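Local coordinates for lipid-transfer protein (Thermomonospora curvata, PDB 6OK1), which is of unknown function but belongs to the thiolase superfamily, whose fold pairs two similar alpha/beta halves, at residues Tyr294-Thr298 with Gly338-Tyr344; Ala174-Arg178 with Arg192-Leu196. All blocks are in the same frame, centred on the assembly; numbering follows the deposited sequence.

Overall arrangement
Contacts 1 and 2 lie in different halves of a thiolase-fold chain, contact 1 in the C-terminal half and contact 2 in the N-terminal half, with centres about 12 Å apart. Helix 167-182, which supplies one segment of contact 2, also touches contact 1 through Ala174 and Asp177. There Leu340 CD2 is 3.7 Å from Ala174 CA, and Asp177 OD2 lies 2.5 Å from Asp295 OD2, two carboxylates unusually close. Contact 1 is buried, about 9 Å from the chain centre; contact 2 is more peripheral, at about 19 Å. Near contact 2, a bound 4-(2-hydroxyethyl)-1-piperazine ethanesulfonic acid, probably from crystallisation, sits about 5 Å from the Arg192 side chain.

Contact 1. Residues Tyr294-Thr298 with Gly338-Tyr344; sequences YDHFT and GQLGEAY
Asp295 and Gln339 join the loop that follows strand 290-292 to the short helix 338-341, within the C-terminal half of the thiolase fold. The loop carboxylate takes backbone N-H groups of the helix. Gln339 N donates to Asp295 OD1 at 2.7 Å, meeting it on the syn side about 20° out of the carboxylate plane. The other oxygen, Asp295 OD2, receives Leu340 N in a weak bond of 3.4 Å. Gly338 brings its CA to 3.3 Å from Asp295 OD2, a close approach made by an alpha carbon that carries no side chain.

Tyr344 reaches the loop from beyond the helix. From its CB, CG stands opposite the backbone N (chi1 -173°), which swings the ring alongside His296, and contact with the loop begins at CD1. Along one side of that ring, CD1 approaches His296 CB, and Tyr344 CE1 comes within 3.6 Å of the same atom. CE1 also meets Tyr294 OH, which lies near the plane of the Tyr344 ring at its edge. CZ is next to His296 CB and CD2, and the tip, Tyr344 OH, ends 3.5 Å from His296 CD2. The two ring planes are inclined by 32°.

The imidazole is itself sandwiched within the loop, with Tyr294 CE1 over one face, offset toward the rim, and Phe297 CD2 over the centre of the other. At its far end Gln339 is held by Asn349 and by Gly347 N, while Thr298 OG1 bonds Asp213. No partner is found for the buried His296 N, 3.9 Å from Gln339 CB. Finally, one water joins the phenols, lying 2.6 Å from Tyr294 OH and 2.6 Å from Tyr344 OH.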
loop_
_atom_site.group_PDB
_atom_site.type_symbol
_atom_site.label_atom_id
_atom_site.label_comp_id
_atom_site.label_asym_id
_atom_site.label_seq_id
_atom_site.Cartn_x
_atom_site.Cartn_y
_atom_site.Cartn_z
ATOM N N TYR A 294 0.230 -21.913 -3.015
ATOM C CA TYR A 294 -0.921 -21.078 -3.337
ATOM C C TYR A 294 -1.684 -21.641 -4.522
ATOM O O TYR A 294 -1.114 -21.909 -5.589
ATOM C CB TYR A 294 -0.436 -19.671 -3.643
ATOM C CG TYR A 294 -1.469 -18.562 -3.521
ATOM C CD1 TYR A 294 -2.346 -18.275 -4.559
ATOM C CD2 TYR A 294 -1.480 -17.750 -2.399
ATOM C CE1 TYR A 294 -3.232 -17.195 -4.453
ATOM C CE2 TYR A 294 -2.346 -16.688 -2.285
ATOM C CZ TYR A 294 -3.209 -16.407 -3.316
ATOM O OH TYR A 294 -4.068 -15.340 -3.182
ATOM N N ASP A 295 -2.994 -21.747 -4.350
ATOM C CA ASP A 295 -3.805 -22.607 -5.193
ATOM C C ASP A 295 -5.198 -22.024 -5.369
ATOM O O ASP A 295 -6.193 -22.753 -5.335
ATOM C CB ASP A 295 -3.898 -24.006 -4.600
ATOM C CG ASP A 295 -4.599 -24.012 -3.267
ATOM O OD1 ASP A 295 -4.365 -23.068 -2.491
ATOM O OD2 ASP A 295 -5.367 -24.958 -3.004
ATOM N N HIS A 296 -5.300 -20.704 -5.565
ATOM C CA HIS A 296 -6.613 -20.150 -5.905
ATOM C C HIS A 296 -7.085 -20.672 -7.249
ATOM O O HIS A 296 -8.292 -20.826 -7.461
ATOM C CB HIS A 296 -6.636 -18.631 -5.860
ATOM C CG HIS A 296 -5.734 -17.955 -6.836
ATOM N ND1 HIS A 296 -4.564 -18.518 -7.294
ATOM C CD2 HIS A 296 -5.828 -16.739 -7.433
ATOM C CE1 HIS A 296 -3.959 -17.668 -8.108
ATOM N NE2 HIS A 296 -4.712 -16.589 -8.220
ATOM N N PHE A 297 -6.144 -21.044 -8.117
ATOM C CA PHE A 297 -6.387 -21.844 -9.311
ATOM C C PHE A 297 -5.372 -22.977 -9.314
ATOM O O PHE A 297 -4.209 -22.778 -8.951
ATOM C CB PHE A 297 -6.251 -20.993 -10.588
ATOM C CG PHE A 297 -7.237 -19.871 -10.652
ATOM C CD1 PHE A 297 -8.546 -20.102 -11.042
ATOM C CD2 PHE A 297 -6.867 -18.587 -10.279
ATOM C CE1 PHE A 297 -9.464 -19.069 -11.073
ATOM C CE2 PHE A 297 -7.788 -17.565 -10.311
ATOM C CZ PHE A 297 -9.073 -17.802 -10.716
ATOM N N THR A 298 -5.784 -24.148 -9.745
ATOM C CA THR A 298 -4.888 -25.291 -9.686
ATOM C C THR A 298 -3.682 -25.277 -10.615
ATOM O O THR A 298 -2.659 -25.862 -10.262
ATOM C CB THR A 298 -5.665 -26.562 -9.991
ATOM O OG1 THR A 298 -6.330 -26.402 -11.254
ATOM C CG2 THR A 298 -6.653 -26.880 -8.847
ATOM N N GLY A 338 -5.973 -25.937 1.252
ATOM C CA GLY A 338 -5.614 -24.872 0.327
ATOM C C GLY A 338 -6.625 -23.745 0.258
ATOM O O GLY A 338 -7.630 -23.702 0.976
ATOM N N GLN A 339 -6.331 -22.783 -0.631
ATOM C CA GLN A 339 -7.317 -21.764 -0.938
ATOM C C GLN A 339 -8.541 -22.407 -1.571
ATOM O O GLN A 339 -9.663 -21.907 -1.421
ATOM C CB GLN A 339 -6.740 -20.710 -1.889
ATOM C CG GLN A 339 -5.474 -20.055 -1.378
ATOM C CD GLN A 339 -5.714 -19.261 -0.130
ATOM O OE1 GLN A 339 -6.284 -18.178 -0.182
ATOM N NE2 GLN A 339 -5.273 -19.789 1.002
ATOM N N LEU A 340 -8.321 -23.508 -2.305
ATOM C CA LEU A 340 -9.384 -24.167 -3.063
ATOM C C LEU A 340 -10.357 -24.901 -2.145
ATOM O O LEU A 340 -11.572 -24.897 -2.390
ATOM C CB LEU A 340 -8.767 -25.155 -4.057
ATOM C CG LEU A 340 -9.704 -25.700 -5.116
ATOM C CD1 LEU A 340 -9.705 -24.806 -6.324
ATOM C CD2 LEU A 340 -9.321 -27.114 -5.497
ATOM N N GLY A 341 -9.844 -25.519 -1.085
ATOM C CA GLY A 341 -10.623 -26.383 -0.208
ATOM C C GLY A 341 -10.987 -25.808 1.150
ATOM O O GLY A 341 -12.040 -26.140 1.698
ATOM N N GLU A 342 -10.122 -24.976 1.735
ATOM C CA GLU A 342 -10.424 -24.395 3.050
ATOM C C GLU A 342 -11.134 -23.058 2.869
ATOM O O GLU A 342 -12.305 -22.913 3.231
ATOM C CB GLU A 342 -9.158 -24.231 3.897
ATOM C CG GLU A 342 -9.474 -23.578 5.248
ATOM C CD GLU A 342 -8.273 -23.427 6.148
ATOM O OE1 GLU A 342 -7.505 -22.489 5.914
ATOM O OE2 GLU A 342 -8.106 -24.215 7.096
ATOM N N ALA A 343 -10.440 -22.075 2.301
ATOM C CA ALA A 343 -10.957 -20.721 2.216
ATOM C C ALA A 343 -9.963 -19.879 1.437
ATOM O O ALA A 343 -8.753 -20.120 1.507
ATOM C CB ALA A 343 -11.162 -20.095 3.601
ATOM N N TYR A 344 -10.485 -18.880 0.733
ATOM C CA TYR A 344 -9.672 -17.946 -0.052
ATOM C C TYR A 344 -9.466 -16.676 0.773
ATOM O O TYR A 344 -10.163 -15.678 0.605
ATOM C CB TYR A 344 -10.360 -17.648 -1.377
ATOM C CG TYR A 344 -9.582 -16.833 -2.394
ATOM C CD1 TYR A 344 -8.192 -16.894 -2.485
ATOM C CD2 TYR A 344 -10.261 -16.019 -3.279
ATOM C CE1 TYR A 344 -7.508 -16.144 -3.459
ATOM C CE2 TYR A 344 -9.596 -15.280 -4.246
ATOM C CZ TYR A 344 -8.216 -15.356 -4.328
ATOM O OH TYR A 344 -7.571 -14.632 -5.301
HETATM O O HOH W 1 -5.015 -14.321 -5.430
#

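Contact 2. Residues Ala174-Arg178 with Arg192-Leu196; sequences AVVDR and RPITL
Arg178 and Ile194 cross at about a right angle where the extended segment 192-196 runs past helix 167-182, in the N-terminal half of the thiolase fold. This crossing is the close-packed part. Ile194 lays CG2 over the middle of one guanidinium face, 3.4 Å from Arg178 NH2, while its longer branch meets the aliphatic root of the arginine: Ile194 CG1 is 3.8 Å from Arg178 CB. That branch continues to CD1, which touches Arg178 CG and lies 4.1 Å from Ala174 CB. Turns at chi2 (-72°) and chi3 (-68°) bend the arginine so that its stem meets CG1 and CD1 of Ile194 while its guanidinium face comes to rest against Ile194 CG2. Alongside, Val175 CG2 packs against the backbone at the start of helix 196-201, 3.6 Å from Leu196 N.

The loose side lies at the side chain of Arg192, with Pro193 and Thr195, which are solvent-exposed and give little surface to the helix; the Arg192 carbonyl, by contrast, is firmly engaged. The CB of Pro193 points away from the helix, and Thr195, the N-cap of helix 196-201, uses OG1 to bond Asp198 N. One water bridges the backbones, donating to Val175 O at 2.8 Å and accepting from Ile194 N at 3.0 Å.

The polar bond is made at the edge of the guanidinium. Arg178 NH2 donates to Arg192 O at 2.8 Å, in the carbonyl plane with an N-H...O angle of 155°; NE adds a weak bond to the same oxygen. Phe189 supplies a cation-pi contact. Within this contact, then, the Arg178 cation is met by a neutral carbonyl dipole and a methyl group, and its charge is probably eased by that dipole and the aromatic ring together.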
loop_
_atom_site.group_PDB
_atom_site.type_symbol
_atom_site.label_atom_id
_atom_site.label_comp_id
_atom_site.label_asym_id
_atom_site.label_seq_id
_atom_site.Cartn_x
_atom_site.Cartn_y
_atom_site.Cartn_z
ATOM N N ALA A 174 -6.647 -30.479 -7.472
ATOM C CA ALA A 174 -7.947 -30.235 -6.863
ATOM C C ALA A 174 -8.338 -31.388 -5.950
ATOM O O ALA A 174 -8.829 -31.168 -4.837
ATOM C CB ALA A 174 -9.001 -30.023 -7.950
ATOM N N VAL A 175 -8.104 -32.621 -6.398
ATOM C CA VAL A 175 -8.504 -33.789 -5.612
ATOM C C VAL A 175 -7.739 -33.840 -4.297
ATOM O O VAL A 175 -8.323 -34.073 -3.226
ATOM C CB VAL A 175 -8.303 -35.077 -6.434
ATOM C CG1 VAL A 175 -8.570 -36.306 -5.581
ATOM C CG2 VAL A 175 -9.216 -35.077 -7.668
ATOM N N VAL A 176 -6.416 -33.630 -4.339
ATOM C CA VAL A 176 -5.659 -33.701 -3.085
ATOM C C VAL A 176 -6.022 -32.534 -2.170
ATOM O O VAL A 176 -6.184 -32.711 -0.957
ATOM C CB VAL A 176 -4.140 -33.798 -3.351
ATOM C CG1 VAL A 176 -3.558 -32.466 -3.782
ATOM C CG2 VAL A 176 -3.402 -34.313 -2.092
ATOM N N ASP A 177 -6.185 -31.325 -2.724
ATOM C CA ASP A 177 -6.716 -30.236 -1.916
ATOM C C ASP A 177 -8.004 -30.644 -1.207
ATOM O O ASP A 177 -8.177 -30.405 -0.005
ATOM C CB ASP A 177 -7.037 -29.011 -2.790
ATOM C CG ASP A 177 -5.864 -28.073 -3.012
ATOM O OD1 ASP A 177 -4.820 -28.170 -2.354
ATOM O OD2 ASP A 177 -6.022 -27.192 -3.899
ATOM N N ARG A 178 -8.970 -31.161 -1.967
ATOM C CA ARG A 178 -10.265 -31.474 -1.376
ATOM C C ARG A 178 -10.172 -32.676 -0.442
ATOM O O ARG A 178 -10.945 -32.782 0.510
ATOM C CB ARG A 178 -11.293 -31.706 -2.486
ATOM C CG ARG A 178 -11.670 -30.388 -3.236
ATOM C CD ARG A 178 -12.532 -29.456 -2.391
ATOM N NE ARG A 178 -13.854 -30.047 -2.187
ATOM C CZ ARG A 178 -14.927 -29.811 -2.939
ATOM N NH1 ARG A 178 -14.887 -28.940 -3.944
ATOM N NH2 ARG A 178 -16.065 -30.450 -2.665
ATOM N N ARG A 192 -16.507 -33.183 2.306
ATOM C CA ARG A 192 -16.992 -33.173 0.924
ATOM C C ARG A 192 -15.836 -33.381 -0.052
ATOM O O ARG A 192 -15.537 -32.523 -0.885
ATOM C CB ARG A 192 -17.756 -31.875 0.649
ATOM C CG ARG A 192 -18.929 -31.729 1.605
ATOM C CD ARG A 192 -19.868 -30.600 1.258
ATOM N NE ARG A 192 -20.498 -30.788 -0.044
ATOM C CZ ARG A 192 -21.563 -30.106 -0.453
ATOM N NH1 ARG A 192 -22.114 -29.215 0.357
ATOM N NH2 ARG A 192 -22.074 -30.313 -1.664
ATOM N N PRO A 193 -15.189 -34.542 0.001
ATOM C CA PRO A 193 -14.115 -34.822 -0.958
ATOM C C PRO A 193 -14.666 -34.989 -2.367
ATOM O O PRO A 193 -15.857 -35.227 -2.579
ATOM C CB PRO A 193 -13.503 -36.129 -0.439
ATOM C CG PRO A 193 -14.650 -36.833 0.274
ATOM C CD PRO A 193 -15.477 -35.697 0.880
ATOM N N ILE A 194 -13.771 -34.875 -3.347
ATOM C CA ILE A 194 -14.140 -35.053 -4.741
ATOM C C ILE A 194 -13.305 -36.169 -5.338
ATOM O O ILE A 194 -12.248 -36.548 -4.820
ATOM C CB ILE A 194 -13.968 -33.766 -5.582
ATOM C CG1 ILE A 194 -12.481 -33.385 -5.692
ATOM C CG2 ILE A 194 -14.781 -32.645 -4.977
ATOM C CD1 ILE A 194 -12.226 -32.232 -6.642
ATOM N N THR A 195 -13.790 -36.687 -6.458
ATOM C CA THR A 195 -13.004 -37.584 -7.288
ATOM C C THR A 195 -12.462 -36.832 -8.498
ATOM O O THR A 195 -12.950 -35.757 -8.866
ATOM C CB THR A 195 -13.842 -38.768 -7.784
ATOM O OG1 THR A 195 -14.864 -38.261 -8.654
ATOM C CG2 THR A 195 -14.472 -39.550 -6.610
ATOM N N LEU A 196 -11.465 -37.439 -9.147
ATOM C CA LEU A 196 -10.969 -36.882 -10.399
ATOM C C LEU A 196 -12.072 -36.861 -11.450
ATOM O O LEU A 196 -12.147 -35.943 -12.279
ATOM C CB LEU A 196 -9.756 -37.684 -10.874
ATOM C CG LEU A 196 -9.026 -37.122 -12.090
ATOM C CD1 LEU A 196 -8.496 -35.706 -11.831
ATOM C CD2 LEU A 196 -7.883 -38.030 -12.510
HETATM O O HOH W 2 -10.862 -35.276 -2.798
#